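Local coordinates for fructokinase (Vibrio cholerae serotype O1, PDB 5EYN), which phosphorylates D-fructose with ATP as a PfkB-family sugar kinase, and is seen here with fructose, ADP, beryllium trifluoride and calcium bound, at residues Gly25-Asp30 with Ala46-Ala51; Lys41-Ala46 with Gly307-Leu312; Asp172-Glu177 with Ala264-Val269. All blocks are in the same frame, centred on the assembly; numbering follows the deposited sequence.

Interaction 1: residues Gly25-Asp30 with Ala46-Ala51; sequences GDAVVD and APANVA. With FRU (beta-D-fructofuranose), chain B.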
loop_
_atom_site.group_PDB
_atom_site.type_symbol
_atom_site.label_atom_id
_atom_site.label_comp_id
_atom_site.label_asym_id
_atom_site.label_seq_id
_atom_site.Cartn_x
_atom_site.Cartn_y
_atom_site.Cartn_z
ATOM N N GLY A 25 5.227 1.032 -18.068
ATOM C CA GLY A 25 4.290 0.319 -17.226
ATOM C C GLY A 25 4.476 0.684 -15.779
ATOM O O GLY A 25 4.647 1.857 -15.448
ATOM N N ASP A 26 4.452 -0.328 -14.926
ATOM C CA ASP A 26 4.422 -0.137 -13.481
ATOM C C ASP A 26 5.761 -0.353 -12.819
ATOM O O ASP A 26 6.301 -1.442 -12.862
ATOM C CB ASP A 26 3.381 -1.056 -12.833
ATOM C CG ASP A 26 3.608 -2.545 -13.099
ATOM O OD1 ASP A 26 3.455 -3.342 -12.121
ATOM O OD2 ASP A 26 3.879 -2.944 -14.260
ATOM N N ALA A 27 6.268 0.716 -12.226
ATOM C CA ALA A 27 7.324 0.635 -11.233
ATOM C C ALA A 27 6.638 0.504 -9.876
ATOM O O ALA A 27 5.717 1.252 -9.567
ATOM C CB ALA A 27 8.204 1.873 -11.293
ATOM N N VAL A 28 7.048 -0.474 -9.078
ATOM C CA VAL A 28 6.336 -0.788 -7.859
ATOM C C VAL A 28 7.297 -1.051 -6.732
ATOM O O VAL A 28 8.441 -1.426 -6.961
ATOM C CB VAL A 28 5.448 -2.024 -8.008
ATOM C CG1 VAL A 28 4.756 -2.084 -9.376
ATOM C CG2 VAL A 28 6.179 -3.286 -7.734
ATOM N N VAL A 29 6.818 -0.854 -5.516
ATOM C CA VAL A 29 7.542 -1.340 -4.352
ATOM C C VAL A 29 6.975 -2.690 -3.952
ATOM O O VAL A 29 5.786 -2.814 -3.634
ATOM C CB VAL A 29 7.519 -0.333 -3.174
ATOM C CG1 VAL A 29 8.032 -0.976 -1.903
ATOM C CG2 VAL A 29 8.345 0.898 -3.520
ATOM N N ASP A 30 7.841 -3.702 -4.011
ATOM C CA ASP A 30 7.523 -5.040 -3.550
ATOM C C ASP A 30 7.944 -5.158 -2.082
ATOM O O ASP A 30 9.119 -4.978 -1.725
ATOM C CB ASP A 30 8.285 -6.102 -4.355
ATOM C CG ASP A 30 7.782 -6.276 -5.783
ATOM O OD1 ASP A 30 6.583 -6.058 -6.052
ATOM O OD2 ASP A 30 8.606 -6.716 -6.619
ATOM N N ALA A 46 7.443 -5.165 -13.126
ATOM C CA ALA A 46 8.061 -5.923 -14.208
ATOM C C ALA A 46 8.808 -5.071 -15.236
ATOM O O ALA A 46 9.955 -5.360 -15.530
ATOM C CB ALA A 46 7.060 -6.835 -14.893
ATOM N N PRO A 47 8.183 -4.019 -15.798
ATOM C CA PRO A 47 8.966 -3.271 -16.792
ATOM C C PRO A 47 10.173 -2.540 -16.186
ATOM O O PRO A 47 11.191 -2.366 -16.858
ATOM C CB PRO A 47 7.945 -2.296 -17.383
ATOM C CG PRO A 47 6.874 -2.216 -16.405
ATOM C CD PRO A 47 6.799 -3.526 -15.698
ATOM N N ALA A 48 10.072 -2.124 -14.929
ATOM C CA ALA A 48 11.226 -1.517 -14.253
ATOM C C ALA A 48 12.335 -2.552 -14.063
ATOM O O ALA A 48 13.519 -2.269 -14.268
ATOM C CB ALA A 48 10.801 -0.924 -12.922
ATOM N N ASN A 49 11.935 -3.765 -13.697
ATOM C CA ASN A 49 12.870 -4.870 -13.536
ATOM C C ASN A 49 13.593 -5.135 -14.834
ATOM O O ASN A 49 14.815 -5.316 -14.858
ATOM C CB ASN A 49 12.119 -6.134 -13.110
ATOM C CG ASN A 49 11.461 -6.013 -11.752
ATOM O OD1 ASN A 49 11.864 -5.217 -10.912
ATOM N ND2 ASN A 49 10.453 -6.839 -11.527
ATOM N N VAL A 50 12.856 -5.174 -15.942
ATOM C CA VAL A 50 13.476 -5.393 -17.239
ATOM C C VAL A 50 14.462 -4.271 -17.583
ATOM O O VAL A 50 15.572 -4.518 -18.089
ATOM C CB VAL A 50 12.417 -5.548 -18.345
ATOM C CG1 VAL A 50 13.091 -5.705 -19.688
ATOM C CG2 VAL A 50 11.528 -6.764 -18.069
ATOM N N ALA A 51 14.049 -3.037 -17.319
ATOM C CA ALA A 51 14.899 -1.889 -17.599
ATOM C C ALA A 51 16.222 -2.026 -16.862
ATOM O O ALA A 51 17.287 -1.807 -17.430
ATOM C CB ALA A 51 14.213 -0.594 -17.200
HETATM C C1 FRU B . 3.975 -6.466 -11.120
HETATM C C2 FRU B . 4.859 -7.451 -10.367
HETATM C C3 FRU B . 5.810 -6.876 -9.338
HETATM C C4 FRU B . 7.048 -7.703 -9.455
HETATM C C5 FRU B . 6.995 -8.126 -10.880
HETATM C C6 FRU B . 7.593 -9.485 -11.147
HETATM O O1 FRU B . 4.730 -5.641 -11.951
HETATM O O2 FRU B . 3.998 -8.351 -9.738
HETATM O O3 FRU B . 5.172 -6.903 -8.097
HETATM O O4 FRU B . 8.219 -6.999 -9.213
HETATM O O5 FRU B . 5.645 -8.109 -11.312
HETATM O O6 FRU B . 7.495 -9.835 -12.506
#
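Van der Waals contact joins Pro-47, in the first turn of helix 46-56, to Gly-25 and Asp-26 just ahead of strand 28-33. CG of Pro-47 lies 3.7 Å from CA of Gly-25, and its CD is 3.3 Å from OD2 of Asp-26, with the proline ring and the aspartate side chain crossing at about a right angle. The bare CA of Gly-25 lets the proline ring come this close. One step on, the apolar methyls of Ala-27 and Ala-48 meet, CB to CB, at 4.1 Å.

Polar links between the segments run through fructose, which marks this as sugar-pocket wall. O1 donates to Asp-26 OD1 (2.6 Å) and accepts a nearly straight bond from Ala-46 N (3.0 Å, 165°). Asp-30 grips a vicinal pair of hydroxyls, OD1 taking O3 and OD2 taking O4, both at 2.6 Å. O4 also accepts from ND2 of Asn-49. With chi1 at 58°, Asp-26 CG is tucked between its own N and carbonyl carbon, which brings the carboxylate up beside Pro-47 CD and fructose O1.

Strand 28-33 is paired with strands 38-44 and 99-103, helix 71-82 packs on Ala-27 and Val-29, and helix 264-278 meets Val-50.

Interaction 2: residues Lys41-Ala46 with Gly307-Leu312; sequences KCPGGA and GAMTAL. With NA (sodium ion), chain F; FRU (beta-D-fructofuranose), chain B.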
loop_
_atom_site.group_PDB
_atom_site.type_symbol
_atom_site.label_atom_id
_atom_site.label_comp_id
_atom_site.label_asym_id
_atom_site.label_seq_id
_atom_site.Cartn_x
_atom_site.Cartn_y
_atom_site.Cartn_z
ATOM N N LYS A 41 11.938 -3.574 1.750
ATOM C CA LYS A 41 11.412 -2.607 0.801
ATOM C C LYS A 41 12.199 -2.797 -0.493
ATOM O O LYS A 41 13.302 -2.293 -0.631
ATOM C CB LYS A 41 11.609 -1.193 1.322
ATOM C CG LYS A 41 11.068 -0.126 0.400
ATOM C CD LYS A 41 11.394 1.274 0.869
ATOM C CE LYS A 41 12.764 1.706 0.461
ATOM N NZ LYS A 41 13.060 3.024 1.071
ATOM N N CYS A 42 11.649 -3.547 -1.436
ATOM C CA CYS A 42 12.385 -3.920 -2.647
ATOM C C CYS A 42 11.823 -3.201 -3.883
ATOM O O CYS A 42 10.600 -3.183 -4.127
ATOM C CB CYS A 42 12.279 -5.418 -2.890
ATOM S SG CYS A 42 13.147 -6.381 -1.655
ATOM N N PRO A 43 12.700 -2.595 -4.676
ATOM C CA PRO A 43 12.215 -2.016 -5.935
ATOM C C PRO A 43 11.785 -3.124 -6.863
ATOM O O PRO A 43 12.416 -4.187 -6.937
ATOM C CB PRO A 43 13.438 -1.290 -6.468
ATOM C CG PRO A 43 14.623 -2.050 -5.888
ATOM C CD PRO A 43 14.172 -2.507 -4.532
ATOM N N GLY A 44 10.716 -2.880 -7.599
ATOM C CA GLY A 44 10.165 -3.890 -8.464
ATOM C C GLY A 44 9.267 -3.266 -9.511
ATOM O O GLY A 44 9.376 -2.081 -9.843
ATOM N N GLY A 45 8.404 -4.111 -10.049
ATOM C CA GLY A 45 7.532 -3.741 -11.154
ATOM C C GLY A 45 8.147 -4.272 -12.439
ATOM O O GLY A 45 9.237 -3.872 -12.816
ATOM N N ALA A 46 7.443 -5.165 -13.126
ATOM C CA ALA A 46 8.061 -5.923 -14.208
ATOM C C ALA A 46 8.808 -5.071 -15.236
ATOM O O ALA A 46 9.955 -5.360 -15.530
ATOM C CB ALA A 46 7.060 -6.835 -14.893
ATOM N N GLY A 307 14.169 -9.942 -3.834
ATOM C CA GLY A 307 13.930 -8.715 -4.583
ATOM C C GLY A 307 14.130 -9.012 -6.051
ATOM O O GLY A 307 15.054 -9.712 -6.441
ATOM N N ALA A 308 13.242 -8.493 -6.890
ATOM C CA ALA A 308 13.331 -8.724 -8.329
ATOM C C ALA A 308 14.629 -8.207 -8.926
ATOM O O ALA A 308 15.144 -8.789 -9.867
ATOM C CB ALA A 308 12.154 -8.077 -9.037
ATOM N N MET A 309 15.139 -7.104 -8.400
ATOM C CA MET A 309 16.273 -6.457 -9.037
ATOM C C MET A 309 17.609 -6.815 -8.411
ATOM O O MET A 309 18.657 -6.567 -8.985
ATOM C CB MET A 309 16.143 -4.943 -8.967
ATOM C CG MET A 309 14.969 -4.398 -9.714
ATOM S SD MET A 309 14.933 -2.608 -9.605
ATOM C CE MET A 309 13.466 -2.248 -10.569
ATOM N N THR A 310 17.579 -7.364 -7.203
ATOM C CA THR A 310 18.791 -7.412 -6.383
ATOM C C THR A 310 19.935 -8.146 -7.064
ATOM O O THR A 310 21.075 -7.669 -7.044
ATOM C CB THR A 310 18.466 -8.060 -5.053
ATOM O OG1 THR A 310 17.306 -7.409 -4.508
ATOM C CG2 THR A 310 19.634 -7.905 -4.105
ATOM N N ALA A 311 19.640 -9.302 -7.646
ATOM C CA ALA A 311 20.671 -10.161 -8.216
ATOM C C ALA A 311 20.691 -10.150 -9.738
ATOM O O ALA A 311 21.284 -11.016 -10.368
ATOM C CB ALA A 311 20.512 -11.585 -7.673
ATOM N N LEU A 312 20.042 -9.159 -10.345
ATOM C CA LEU A 312 20.147 -9.003 -11.794
ATOM C C LEU A 312 21.632 -8.872 -12.149
ATOM O O LEU A 312 22.312 -7.979 -11.645
ATOM C CB LEU A 312 19.355 -7.788 -12.268
ATOM C CG LEU A 312 17.842 -7.909 -12.111
ATOM C CD1 LEU A 312 17.179 -6.589 -12.450
ATOM C CD2 LEU A 312 17.323 -9.011 -13.016
HETATM NA NA NA F . 15.969 -11.558 -6.830
HETATM C C1 FRU B . 3.975 -6.466 -11.120
HETATM C C2 FRU B . 4.859 -7.451 -10.367
HETATM C C3 FRU B . 5.810 -6.876 -9.338
HETATM C C4 FRU B . 7.048 -7.703 -9.455
HETATM C C5 FRU B . 6.995 -8.126 -10.880
HETATM C C6 FRU B . 7.593 -9.485 -11.147
HETATM O O1 FRU B . 4.730 -5.641 -11.951
HETATM O O2 FRU B . 3.998 -8.351 -9.738
HETATM O O3 FRU B . 5.172 -6.903 -8.097
HETATM O O4 FRU B . 8.219 -6.999 -9.213
HETATM O O5 FRU B . 5.645 -8.109 -11.312
HETATM O O6 FRU B . 7.495 -9.835 -12.506
HETATM O O HOH W 1 11.262 -6.675 -6.012
HETATM O O HOH W 2 14.477 -5.714 -5.971
HETATM O O HOH W 3 17.200 -10.468 -8.521
HETATM O O HOH W 4 14.307 -12.631 -7.026
#
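Pro-43 and Met-309 make the main apolar touch between strand 38-44, an edge of the small four-stranded sheet that forms the lid in PfkB sugar kinases, and the loop between helices 285-302 and 315-322. Met-309 can be followed outward. Its CB points at the strand; CG, set beside the backbone N by a chi1 of -64°, comes within 3.8 Å of Pro-43 O. Next, Met-309 SD rests against the proline ring, 3.7 Å from Pro-43 CB and nearly as close to Pro-43 CG, the two side chains crossing obliquely. Because the chain is fully extended beyond CG, CE of Met-309 is carried past the proline to Gly-44, where it lies 4.1 Å from the backbone N. Helices 46-56 and 71-82 also touch this methionine.

The backbones themselves are joined by water. Pro-43 O accepts from two waters; one of them takes the N-H of Ala-308 (2.8 Å from N to water O), the other that of Met-309 (2.9 Å). Two successive amides of the loop are thus tied to a single carbonyl.

Beside this bridge, Cys-42 SG lies 3.8 Å from Gly-307 CA, an ordinary van der Waals contact. CA of Gly-44 lies 3.7 Å from fructose O4, and Gly-45, at the N-cap position of helix 46-56, donates its N-H to that same hydroxyl at 172°. At the loop's far side a sodium ion is bound by carbonyls of Ala-302, Gln-305 and Gly-307, with Gly-307 O at 2.1 Å from the ion.

Interaction 3: residues Asp172-Glu177 with Ala264-Val269; sequences DPNLRE and AGDAFV. With CA (calcium ion), chain C; ADP (adenosine-5'-diphosphate), chain E; FRU (beta-D-fructofuranose), chain B; BEF (beryllium trifluoride ion), chain D.
A polar, water-rich contact joins the loop after strand 168-172 to the N-terminal turns of helix 264-278, at the catalytic centre of this ribokinase-like fold, where fructose meets the beryllium trifluoride and ADP. The direct link is one bond: Asn-174 ND2 donates to Asp-266 OD1 (3.0 Å, 146°). The acceptor lies close to the amide plane and uses its syn lone pair, although amide and carboxylate planes stand 70° apart.

Asp-172 adds a second acidic group, its OD2 4.1 Å from Asp-266 OD1. One water donates to both oxygens and bridges the two carboxylates. OD2 of Asp-172 also touches CG2 of Val-269, and Lys-201 makes a long, weak ion pair with it.

The chain of Arg-176, bent at chi2, spans sugar and phosphate mimic. NE donates almost straight to fructose O2 (3.0 Å, 172°), while NH2 reaches O5 and beryllium trifluoride F3; NH1 is held by Leu-175 O, approached from above the carbonyl plane. Across the site, Asp-266 OD2 is 2.5 Å from fructose O6, and its backbone N donates to F2 at the N-terminal end of the helix, whose dipole would probably favour an anion there, the anion-hole arrangement of this family. Asn-174 divides its amide between protein and metal: while ND2 holds Asp-266, OD1 binds the calcium ion at 2.3 Å, alongside four waters.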
loop_
_atom_site.group_PDB
_atom_site.type_symbol
_atom_site.label_atom_id
_atom_site.label_comp_id
_atom_site.label_asym_id
_atom_site.label_seq_id
_atom_site.Cartn_x
_atom_site.Cartn_y
_atom_site.Cartn_z
ATOM N N ASP A 172 5.293 -9.279 -22.736
ATOM C CA ASP A 172 5.286 -10.370 -21.765
ATOM C C ASP A 172 4.000 -10.187 -20.979
ATOM O O ASP A 172 3.906 -9.280 -20.168
ATOM C CB ASP A 172 6.505 -10.260 -20.842
ATOM C CG ASP A 172 6.512 -11.261 -19.716
ATOM O OD1 ASP A 172 5.546 -12.022 -19.562
ATOM O OD2 ASP A 172 7.504 -11.242 -18.965
ATOM N N PRO A 173 2.987 -11.010 -21.267
ATOM C CA PRO A 173 1.715 -10.797 -20.569
ATOM C C PRO A 173 1.896 -10.602 -19.054
ATOM O O PRO A 173 1.344 -9.658 -18.505
ATOM C CB PRO A 173 0.913 -12.039 -20.950
ATOM C CG PRO A 173 1.368 -12.314 -22.374
ATOM C CD PRO A 173 2.855 -11.977 -22.375
ATOM N N ASN A 174 2.657 -11.450 -18.385
ATOM C CA ASN A 174 2.950 -11.212 -16.982
ATOM C C ASN A 174 1.647 -10.954 -16.225
ATOM O O ASN A 174 1.437 -9.912 -15.601
ATOM C CB ASN A 174 3.904 -10.025 -16.831
ATOM C CG ASN A 174 5.094 -10.343 -16.000
ATOM O OD1 ASN A 174 5.107 -11.323 -15.246
ATOM N ND2 ASN A 174 6.136 -9.549 -16.171
ATOM N N LEU A 175 0.768 -11.932 -16.293
ATOM C CA LEU A 175 -0.595 -11.734 -15.857
ATOM C C LEU A 175 -0.737 -11.523 -14.375
ATOM O O LEU A 175 -0.184 -12.275 -13.577
ATOM C CB LEU A 175 -1.459 -12.915 -16.267
ATOM C CG LEU A 175 -1.493 -13.212 -17.759
ATOM C CD1 LEU A 175 -2.377 -14.436 -18.016
ATOM C CD2 LEU A 175 -1.956 -11.998 -18.569
ATOM N N ARG A 176 -1.497 -10.495 -14.017
ATOM C CA ARG A 176 -1.852 -10.189 -12.644
ATOM C C ARG A 176 -3.326 -9.784 -12.653
ATOM O O ARG A 176 -3.671 -8.598 -12.729
ATOM C CB ARG A 176 -0.976 -9.056 -12.098
ATOM C CG ARG A 176 0.537 -9.272 -12.251
ATOM C CD ARG A 176 1.100 -10.328 -11.315
ATOM N NE ARG A 176 2.547 -10.302 -11.430
ATOM C CZ ARG A 176 3.254 -11.004 -12.302
ATOM N NH1 ARG A 176 2.693 -11.883 -13.106
ATOM N NH2 ARG A 176 4.566 -10.845 -12.346
ATOM N N GLU A 177 -4.200 -10.781 -12.605
ATOM C CA GLU A 177 -5.621 -10.557 -12.877
ATOM C C GLU A 177 -6.244 -9.545 -11.941
ATOM O O GLU A 177 -7.113 -8.787 -12.358
ATOM C CB GLU A 177 -6.402 -11.874 -12.774
ATOM C CG GLU A 177 -7.866 -11.779 -13.172
ATOM C CD GLU A 177 -8.556 -13.119 -13.056
ATOM O OE1 GLU A 177 -8.679 -13.630 -11.923
ATOM O OE2 GLU A 177 -8.946 -13.673 -14.101
ATOM N N ALA A 264 12.081 -13.392 -11.749
ATOM C CA ALA A 264 12.980 -14.209 -12.569
ATOM C C ALA A 264 12.622 -14.093 -14.054
ATOM O O ALA A 264 13.473 -14.044 -14.937
ATOM C CB ALA A 264 12.936 -15.665 -12.146
ATOM N N GLY A 265 11.337 -13.992 -14.341
ATOM C CA GLY A 265 10.864 -13.912 -15.714
ATOM C C GLY A 265 11.278 -12.594 -16.334
ATOM O O GLY A 265 11.522 -12.536 -17.532
ATOM N N ASP A 266 11.350 -11.540 -15.527
ATOM C CA ASP A 266 11.736 -10.221 -16.028
ATOM C C ASP A 266 13.236 -10.172 -16.291
ATOM O O ASP A 266 13.688 -9.539 -17.241
ATOM C CB ASP A 266 11.342 -9.127 -15.052
ATOM C CG ASP A 266 9.867 -9.126 -14.743
ATOM O OD1 ASP A 266 9.065 -9.477 -15.657
ATOM O OD2 ASP A 266 9.527 -8.766 -13.592
ATOM N N ALA A 267 14.010 -10.856 -15.449
ATOM C CA ALA A 267 15.453 -10.965 -15.658
ATOM C C ALA A 267 15.716 -11.676 -16.986
ATOM O O ALA A 267 16.582 -11.299 -17.771
ATOM C CB ALA A 267 16.077 -11.757 -14.515
ATOM N N PHE A 268 14.955 -12.735 -17.214
ATOM C CA PHE A 268 14.980 -13.473 -18.471
ATOM C C PHE A 268 14.735 -12.535 -19.656
ATOM O O PHE A 268 15.522 -12.487 -20.595
ATOM C CB PHE A 268 13.926 -14.582 -18.412
ATOM C CG PHE A 268 13.855 -15.436 -19.652
ATOM C CD1 PHE A 268 14.482 -16.678 -19.705
ATOM C CD2 PHE A 268 13.167 -15.002 -20.769
ATOM C CE1 PHE A 268 14.403 -17.463 -20.849
ATOM C CE2 PHE A 268 13.112 -15.773 -21.921
ATOM C CZ PHE A 268 13.718 -17.005 -21.959
ATOM N N VAL A 269 13.661 -11.760 -19.590
ATOM C CA VAL A 269 13.355 -10.842 -20.672
ATOM C C VAL A 269 14.467 -9.823 -20.837
ATOM O O VAL A 269 14.839 -9.463 -21.958
ATOM C CB VAL A 269 12.008 -10.136 -20.418
ATOM C CG1 VAL A 269 11.784 -8.992 -21.399
ATOM C CG2 VAL A 269 10.906 -11.146 -20.497
HETATM CA CA CA C . 6.336 -13.289 -15.271
HETATM P PB ADP E . 9.272 -15.337 -12.636
HETATM O O1B ADP E . 9.859 -13.951 -12.558
HETATM O O2B ADP E . 7.835 -15.279 -13.101
HETATM O O3B ADP E . 9.339 -15.961 -11.264
HETATM P PA ADP E . 10.068 -17.767 -13.741
HETATM O O1A ADP E . 10.238 -18.205 -12.296
HETATM O O2A ADP E . 8.665 -18.146 -14.159
HETATM O O3A ADP E . 10.139 -16.191 -13.663
HETATM O "O5'" ADP E . 11.089 -18.494 -14.739
HETATM C "C5'" ADP E . 11.632 -17.828 -15.825
HETATM C "C4'" ADP E . 13.046 -18.215 -16.191
HETATM O "O4'" ADP E . 13.883 -18.115 -15.062
HETATM C "C3'" ADP E . 13.227 -19.583 -16.747
HETATM O "O3'" ADP E . 12.968 -19.614 -18.118
HETATM C "C2'" ADP E . 14.652 -19.830 -16.457
HETATM O "O2'" ADP E . 15.502 -19.182 -17.326
HETATM C "C1'" ADP E . 14.790 -19.180 -15.139
HETATM N N9 ADP E . 14.557 -20.049 -14.021
HETATM C C8 ADP E . 13.472 -20.101 -13.225
HETATM N N7 ADP E . 13.644 -21.014 -12.282
HETATM C C5 ADP E . 14.843 -21.576 -12.440
HETATM C C6 ADP E . 15.570 -22.552 -11.779
HETATM N N6 ADP E . 15.034 -23.231 -10.643
HETATM N N1 ADP E . 16.782 -22.871 -12.224
HETATM C C2 ADP E . 17.348 -22.271 -13.287
HETATM N N3 ADP E . 16.672 -21.311 -13.962
HETATM C C4 ADP E . 15.445 -20.963 -13.553
HETATM C C1 FRU B . 3.975 -6.466 -11.120
HETATM C C2 FRU B . 4.859 -7.451 -10.367
HETATM C C3 FRU B . 5.810 -6.876 -9.338
HETATM C C4 FRU B . 7.048 -7.703 -9.455
HETATM C C5 FRU B . 6.995 -8.126 -10.880
HETATM C C6 FRU B . 7.593 -9.485 -11.147
HETATM O O1 FRU B . 4.730 -5.641 -11.951
HETATM O O2 FRU B . 3.998 -8.351 -9.738
HETATM O O3 FRU B . 5.172 -6.903 -8.097
HETATM O O4 FRU B . 8.219 -6.999 -9.213
HETATM O O5 FRU B . 5.645 -8.109 -11.312
HETATM O O6 FRU B . 7.495 -9.835 -12.506
HETATM BE BE BEF D . 8.257 -13.127 -12.859
HETATM F F1 BEF D . 8.328 -13.423 -11.347
HETATM F F2 BEF D . 9.164 -11.939 -13.302
HETATM F F3 BEF D . 6.885 -12.625 -13.257
HETATM O O HOH W 5 8.634 -8.771 -18.527
HETATM O O HOH W 6 8.057 -12.173 -16.454
HETATM O O HOH W 7 5.628 -13.874 -17.616
HETATM O O HOH W 8 4.121 -14.080 -14.659
HETATM O O HOH W 9 7.570 -15.348 -14.922
#

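All three contacts surround one fructose. The centres of interactions 1 and 2 are about 8 Å apart. Interaction 3 has its centre about 10 Å from that of interaction 1 and about 13 Å from that of interaction 2. Interactions 1 and 2 share Ala-46 and alternate along the chain: strand 28-33 pairs with strand 38-44, which leads directly into helix 46-56. Interaction 3 follows interaction 1 in sequence and falls between the two distant segments of interaction 2. Helix 46-56 connects the sites, since Asn-49 ND2 probably bonds Asp-266 OD2 and the Ala-46 methyl packs on Asn-174. The small sheet and that helix thus appear to place the sugar beside the beryllium trifluoride and ADP, consistent with O6 being the phosphoryl acceptor.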